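Local coordinates for protein putative hydrolase YdeN (Bacillus subtilis, PDB 1UXO) that probably acts as a serine hydrolase of the alpha/beta-hydrolase fold, though its natural substrate is not established, at residues V133-D138 / A156-V161; L69-L74 / I95-G100. The protein carries 2 engineered substitutions. All blocks are in the same frame, centred on the assembly; numbering follows the deposited sequence.

Interaction 1 of 2, residues V133-D138 / A156-V161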
loop_
_atom_site.group_PDB
_atom_site.type_symbol
_atom_site.label_atom_id
_atom_site.label_comp_id
_atom_site.label_asym_id
_atom_site.label_seq_id
_atom_site.Cartn_x
_atom_site.Cartn_y
_atom_site.Cartn_z
ATOM N N VAL A 133 2.860 -5.824 6.024
ATOM C CA VAL A 133 2.340 -4.578 6.616
ATOM C C VAL A 133 3.450 -3.925 7.469
ATOM O O VAL A 133 4.112 -4.578 8.314
ATOM C CB VAL A 133 1.134 -4.845 7.484
ATOM C CG1 VAL A 133 0.649 -3.561 8.167
ATOM C CG2 VAL A 133 0.033 -5.478 6.683
ATOM N N ILE A 134 3.714 -2.650 7.213
ATOM C CA ILE A 134 4.693 -1.887 7.995
ATOM C C ILE A 134 3.911 -0.835 8.736
ATOM O O ILE A 134 3.135 -0.089 8.121
ATOM C CB ILE A 134 5.686 -1.218 7.058
ATOM C CG1 ILE A 134 6.378 -2.316 6.223
ATOM C CG2 ILE A 134 6.635 -0.338 7.849
ATOM C CD1 ILE A 134 7.397 -1.858 5.221
ATOM N N ALA A 135 4.073 -0.772 10.035
ATOM C CA ALA A 135 3.224 0.101 10.847
ATOM C C ALA A 135 3.957 0.689 11.989
ATOM O O ALA A 135 4.834 0.050 12.587
ATOM C CB ALA A 135 1.979 -0.670 11.355
ATOM N N SER A 136 3.554 1.894 12.351
ATOM C CA SER A 136 4.182 2.644 13.448
ATOM C C SER A 136 3.423 2.512 14.736
ATOM O O SER A 136 2.234 2.794 14.783
ATOM C CB SER A 136 4.288 4.130 13.066
ATOM O OG SER A 136 4.543 4.979 14.203
ATOM N N LYS A 137 4.118 2.144 15.817
ATOM C CA LYS A 137 3.469 1.991 17.109
ATOM C C LYS A 137 2.804 3.240 17.616
ATOM O O LYS A 137 1.773 3.119 18.289
ATOM C CB LYS A 137 4.430 1.451 18.189
ATOM C CG LYS A 137 3.784 1.047 19.499
ATOM C CD LYS A 137 2.707 0.011 19.260
ATOM C CE LYS A 137 2.306 -0.864 20.436
ATOM N NZ LYS A 137 1.664 -0.098 21.486
ATOM N N ASP A 138 3.341 4.413 17.288
ATOM C CA ASP A 138 2.807 5.677 17.773
ATOM C C ASP A 138 2.008 6.496 16.776
ATOM O O ASP A 138 1.734 7.689 16.986
ATOM C CB ASP A 138 3.914 6.496 18.481
ATOM C CG ASP A 138 4.999 7.006 17.529
ATOM O OD1 ASP A 138 4.921 6.692 16.310
ATOM O OD2 ASP A 138 5.996 7.718 17.948
ATOM N N ALA A 156 -0.034 -11.586 6.511
ATOM C CA ALA A 156 1.094 -10.748 6.111
ATOM C C ALA A 156 2.113 -10.621 7.249
ATOM O O ALA A 156 1.742 -10.545 8.388
ATOM C CB ALA A 156 0.613 -9.380 5.730
ATOM N N ALA A 157 3.394 -10.551 6.906
ATOM C CA ALA A 157 4.480 -10.232 7.834
ATOM C C ALA A 157 4.289 -8.809 8.312
ATOM O O ALA A 157 4.084 -7.902 7.493
ATOM C CB ALA A 157 5.815 -10.326 7.126
ATOM N N LEU A 158 4.322 -8.618 9.623
ATOM C CA LEU A 158 4.145 -7.274 10.224
ATOM C C LEU A 158 5.502 -6.786 10.692
ATOM O O LEU A 158 6.216 -7.480 11.441
ATOM C CB LEU A 158 3.205 -7.344 11.389
ATOM C CG LEU A 158 2.970 -6.029 12.155
ATOM C CD1 LEU A 158 2.131 -5.063 11.333
ATOM C CD2 LEU A 158 2.293 -6.311 13.452
ATOM N N TYR A 159 5.844 -5.594 10.272
ATOM C CA TYR A 159 7.037 -4.861 10.739
ATOM C C TYR A 159 6.636 -3.594 11.489
ATOM O O TYR A 159 6.009 -2.687 10.926
ATOM C CB TYR A 159 7.871 -4.508 9.517
ATOM C CG TYR A 159 8.381 -5.690 8.776
ATOM C CD1 TYR A 159 9.578 -6.302 9.142
ATOM C CD2 TYR A 159 7.682 -6.216 7.728
ATOM C CE1 TYR A 159 10.052 -7.407 8.464
ATOM C CE2 TYR A 159 8.158 -7.358 7.029
ATOM C CZ TYR A 159 9.345 -7.932 7.422
ATOM O OH TYR A 159 9.822 -9.010 6.734
ATOM N N GLU A 160 6.897 -3.586 12.793
ATOM C CA GLU A 160 6.574 -2.526 13.691
ATOM C C GLU A 160 7.740 -1.563 13.734
ATOM O O GLU A 160 8.903 -1.995 13.872
ATOM C CB GLU A 160 6.346 -3.075 15.098
ATOM C CG GLU A 160 6.109 -1.989 16.150
ATOM C CD GLU A 160 5.847 -2.565 17.527
ATOM O OE1 GLU A 160 5.531 -3.754 17.645
ATOM O OE2 GLU A 160 5.935 -1.765 18.490
ATOM N N VAL A 161 7.448 -0.272 13.644
ATOM C CA VAL A 161 8.463 0.754 13.833
ATOM C C VAL A 161 7.987 1.488 15.078
ATOM O O VAL A 161 6.875 2.044 15.102
ATOM C CB VAL A 161 8.547 1.710 12.652
ATOM C CG1 VAL A 161 9.579 2.814 12.944
ATOM C CG2 VAL A 161 8.865 0.941 11.347
#

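Interaction 2 of 2, residues L69-L74 / I95-G100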
loop_
_atom_site.group_PDB
_atom_site.type_symbol
_atom_site.label_atom_id
_atom_site.label_comp_id
_atom_site.label_asym_id
_atom_site.label_seq_id
_atom_site.Cartn_x
_atom_site.Cartn_y
_atom_site.Cartn_z
ATOM N N LEU A 69 3.058 -4.045 -5.504
ATOM C CA LEU A 69 2.328 -2.849 -5.132
ATOM C C LEU A 69 2.717 -2.422 -3.710
ATOM O O LEU A 69 2.595 -3.207 -2.756
ATOM C CB LEU A 69 0.802 -3.103 -5.195
ATOM C CG LEU A 69 0.217 -3.818 -6.426
ATOM C CD1 LEU A 69 -1.281 -4.102 -6.283
ATOM C CD2 LEU A 69 0.492 -2.923 -7.665
ATOM N N VAL A 70 3.143 -1.182 -3.576
ATOM C CA VAL A 70 3.493 -0.580 -2.305
ATOM C C VAL A 70 2.498 0.552 -2.099
ATOM O O VAL A 70 2.412 1.459 -2.913
ATOM C CB VAL A 70 4.922 -0.021 -2.324
ATOM C CG1 VAL A 70 5.257 0.745 -0.997
ATOM C CG2 VAL A 70 5.898 -1.151 -2.605
ATOM N N ALA A 71 1.782 0.517 -1.003
ATOM C CA ALA A 71 0.753 1.520 -0.738
ATOM C C ALA A 71 0.938 2.130 0.625
ATOM O O ALA A 71 1.484 1.468 1.525
ATOM C CB ALA A 71 -0.613 0.858 -0.840
ATOM N N HIS A 72 0.462 3.384 0.767
ATOM C CA HIS A 72 0.499 4.081 2.006
ATOM C C HIS A 72 -0.899 4.520 2.435
ATOM O O HIS A 72 -1.683 5.069 1.636
ATOM C CB HIS A 72 1.421 5.313 1.922
ATOM C CG HIS A 72 1.572 6.049 3.237
ATOM N ND1 HIS A 72 1.446 7.422 3.326
ATOM C CD2 HIS A 72 1.890 5.620 4.490
ATOM C CE1 HIS A 72 1.641 7.798 4.584
ATOM N NE2 HIS A 72 1.921 6.734 5.310
ATOM N N SER A 73 -1.216 4.172 3.669
ATOM C CA SER A 73 -2.419 4.622 4.357
ATOM C C SER A 73 -3.689 4.291 3.542
ATOM O O SER A 73 -3.935 3.091 3.243
ATOM C CB SER A 73 -2.231 6.103 4.747
ATOM O OG SER A 73 -3.196 6.484 5.729
ATOM N N LEU A 74 -4.435 5.310 3.103
ATOM C CA LEU A 74 -5.682 5.073 2.307
ATOM C C LEU A 74 -5.477 4.275 1.037
ATOM O O LEU A 74 -6.381 3.545 0.595
ATOM C CB LEU A 74 -6.401 6.378 1.990
ATOM C CG LEU A 74 -7.824 6.282 1.464
ATOM C CD1 LEU A 74 -8.831 5.694 2.520
ATOM C CD2 LEU A 74 -8.300 7.662 0.916
ATOM N N ILE A 95 2.624 -7.362 -2.218
ATOM C CA ILE A 95 2.086 -6.091 -1.722
ATOM C C ILE A 95 2.726 -5.738 -0.384
ATOM O O ILE A 95 3.054 -6.616 0.462
ATOM C CB ILE A 95 0.541 -6.133 -1.563
ATOM C CG1 ILE A 95 0.090 -7.164 -0.532
ATOM C CG2 ILE A 95 -0.185 -6.320 -2.879
ATOM C CD1 ILE A 95 -1.445 -7.186 -0.349
ATOM N N ILE A 96 2.983 -4.452 -0.212
ATOM C CA ILE A 96 3.435 -3.929 1.040
ATOM C C ILE A 96 2.505 -2.790 1.417
ATOM O O ILE A 96 2.324 -1.844 0.640
ATOM C CB ILE A 96 4.861 -3.441 0.943
ATOM C CG1 ILE A 96 5.817 -4.576 0.582
ATOM C CG2 ILE A 96 5.310 -2.885 2.256
ATOM C CD1 ILE A 96 7.281 -4.104 0.376
ATOM N N LEU A 97 1.911 -2.904 2.581
ATOM C CA LEU A 97 0.893 -1.961 3.040
ATOM C C LEU A 97 1.452 -1.166 4.182
ATOM O O LEU A 97 1.463 -1.631 5.326
ATOM C CB LEU A 97 -0.380 -2.690 3.431
ATOM C CG LEU A 97 -0.862 -3.718 2.404
ATOM C CD1 LEU A 97 -2.090 -4.489 2.899
ATOM C CD2 LEU A 97 -1.193 -3.033 1.101
ATOM N N VAL A 98 1.917 0.050 3.870
ATOM C CA VAL A 98 2.445 0.957 4.891
ATOM C C VAL A 98 1.322 1.710 5.584
ATOM O O VAL A 98 0.562 2.424 4.937
ATOM C CB VAL A 98 3.495 1.907 4.326
ATOM C CG1 VAL A 98 4.193 2.619 5.439
ATOM C CG2 VAL A 98 4.513 1.103 3.511
ATOM N N SER A 99 1.199 1.489 6.887
ATOM C CA SER A 99 0.093 2.005 7.700
ATOM C C SER A 99 -1.238 1.530 7.187
ATOM O O SER A 99 -2.208 2.306 7.161
ATOM C CB SER A 99 0.146 3.499 7.751
ATOM O OG SER A 99 1.417 3.922 8.112
ATOM N N GLY A 100 -1.279 0.265 6.753
ATOM C CA GLY A 100 -2.495 -0.308 6.198
ATOM C C GLY A 100 -3.601 -0.503 7.230
ATOM O O GLY A 100 -3.354 -0.756 8.442
#

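Interaction 1 of 2, residues V133-D138 / A156-V161
Val-133 and Leu-158 meet where strand 157-161, the outermost on its side of the parallel sheet of this alpha/beta-hydrolase fold, runs beside strand 128-136. CD1 of Leu-158 comes obliquely to within 3.8 Å of CG1 of Val-133; CG1 stands anti to its own backbone N (chi1 176°), while the other branch, CG2, is left to meet CB of Ala-156. Among the residues on the opposite face, CG1 of Ile-134 lies 4.2 Å from CB of Tyr-159, and the Tyr-159 ring turns an edge to the carbonyl O of Val-133. Between these two layers of side chains five backbone hydrogen bonds join the strands in parallel register, from Val-133 N to Ala-157 O at one end to Lys-137 N and Val-161 O at the other. Helix 144-153, the crossover of this beta-alpha-beta unit, packs on Ala-135, and helix 177-188 packs on Ile-134 and Tyr-159. At the C-terminal end of strand 128-136, Ser-136 OG is hydrogen-bonded to Gly-165 O, close to the predicted catalytic Asp-139. Between two solvent-exposed side chains, Glu-160 OE2 rests 3.6 Å from Lys-137 CB, whereas Lys-137 NZ stays 5.5 Å from that same OE2.

Interaction 2 of 2, residues L69-L74 / I95-G100
With CG swung opposite the backbone N (chi1 -176°), the His-72 ring leans across Val-98, whose CG1 takes the matching rotation. The two side chains meet obliquely, CD2 of His-72 lying 3.9 Å from CG1 of Val-98 and 3.5 Å from the carbonyl O of Val-98. Further round the ring, Ser-99 OG sits at its edge near the ring plane, 4.0 Å from His-72 NE2; that nitrogen is hydrogen-bonded instead to the carbonyl O of His-166. CB of Ser-73 lies over one ring face, 4.0 Å above the centre of the His-72 ring, and Trp-21 meets the ring edge-to-face. A leucine in place of His-72 would probably leave the carbonyl of His-166 without this hydrogen-bonding mate and the loop bearing the predicted catalytic histidine less firmly placed. The strands themselves are joined by four backbone hydrogen bonds in parallel register, the last a nearly straight one from Ser-73 N to Val-98 O (2.8 Å). On the face bearing Ala-71 and Leu-97, the methyl of Ala-71 lies 4.4 Å from Leu-97 CD2, and both residues pack on helix 75-84; Val-70, Ile-96 and Val-98, on the other face, meet helix 177-188. Directly after the strand, Ser-73 adopts a strained backbone with positive phi (55°), and helix 75-84 begins two residues on. This strand-turn-helix is the nucleophile elbow of alpha/beta hydrolases, and it carries the predicted nucleophile, Ser-73.

Along the chain both segments of interaction 2 precede those of interaction 1, and each contact joins the two strands of one beta-alpha-beta unit, with helix 75-84 and helix 144-153 as the respective crossovers. Their centres lie about 11 Å apart in one parallel sheet, where strands 92-98 and 128-136 are neighbours. Probable hydrogen bonds from Ser-99 N to Ile-134 O (2.8 Å) and from Ile-134 N to Leu-97 O link the pairs directly. Interaction 2 is near the centre of the chain, interaction 1 at the sheet margin. The C-terminal strand ends of both lead toward the predicted charge relay, Ser-73 within interaction 2 and Asp-139 just beyond 133-138, with the His-166 side chain about 3 Å from that of Ser-73 (nearest atoms).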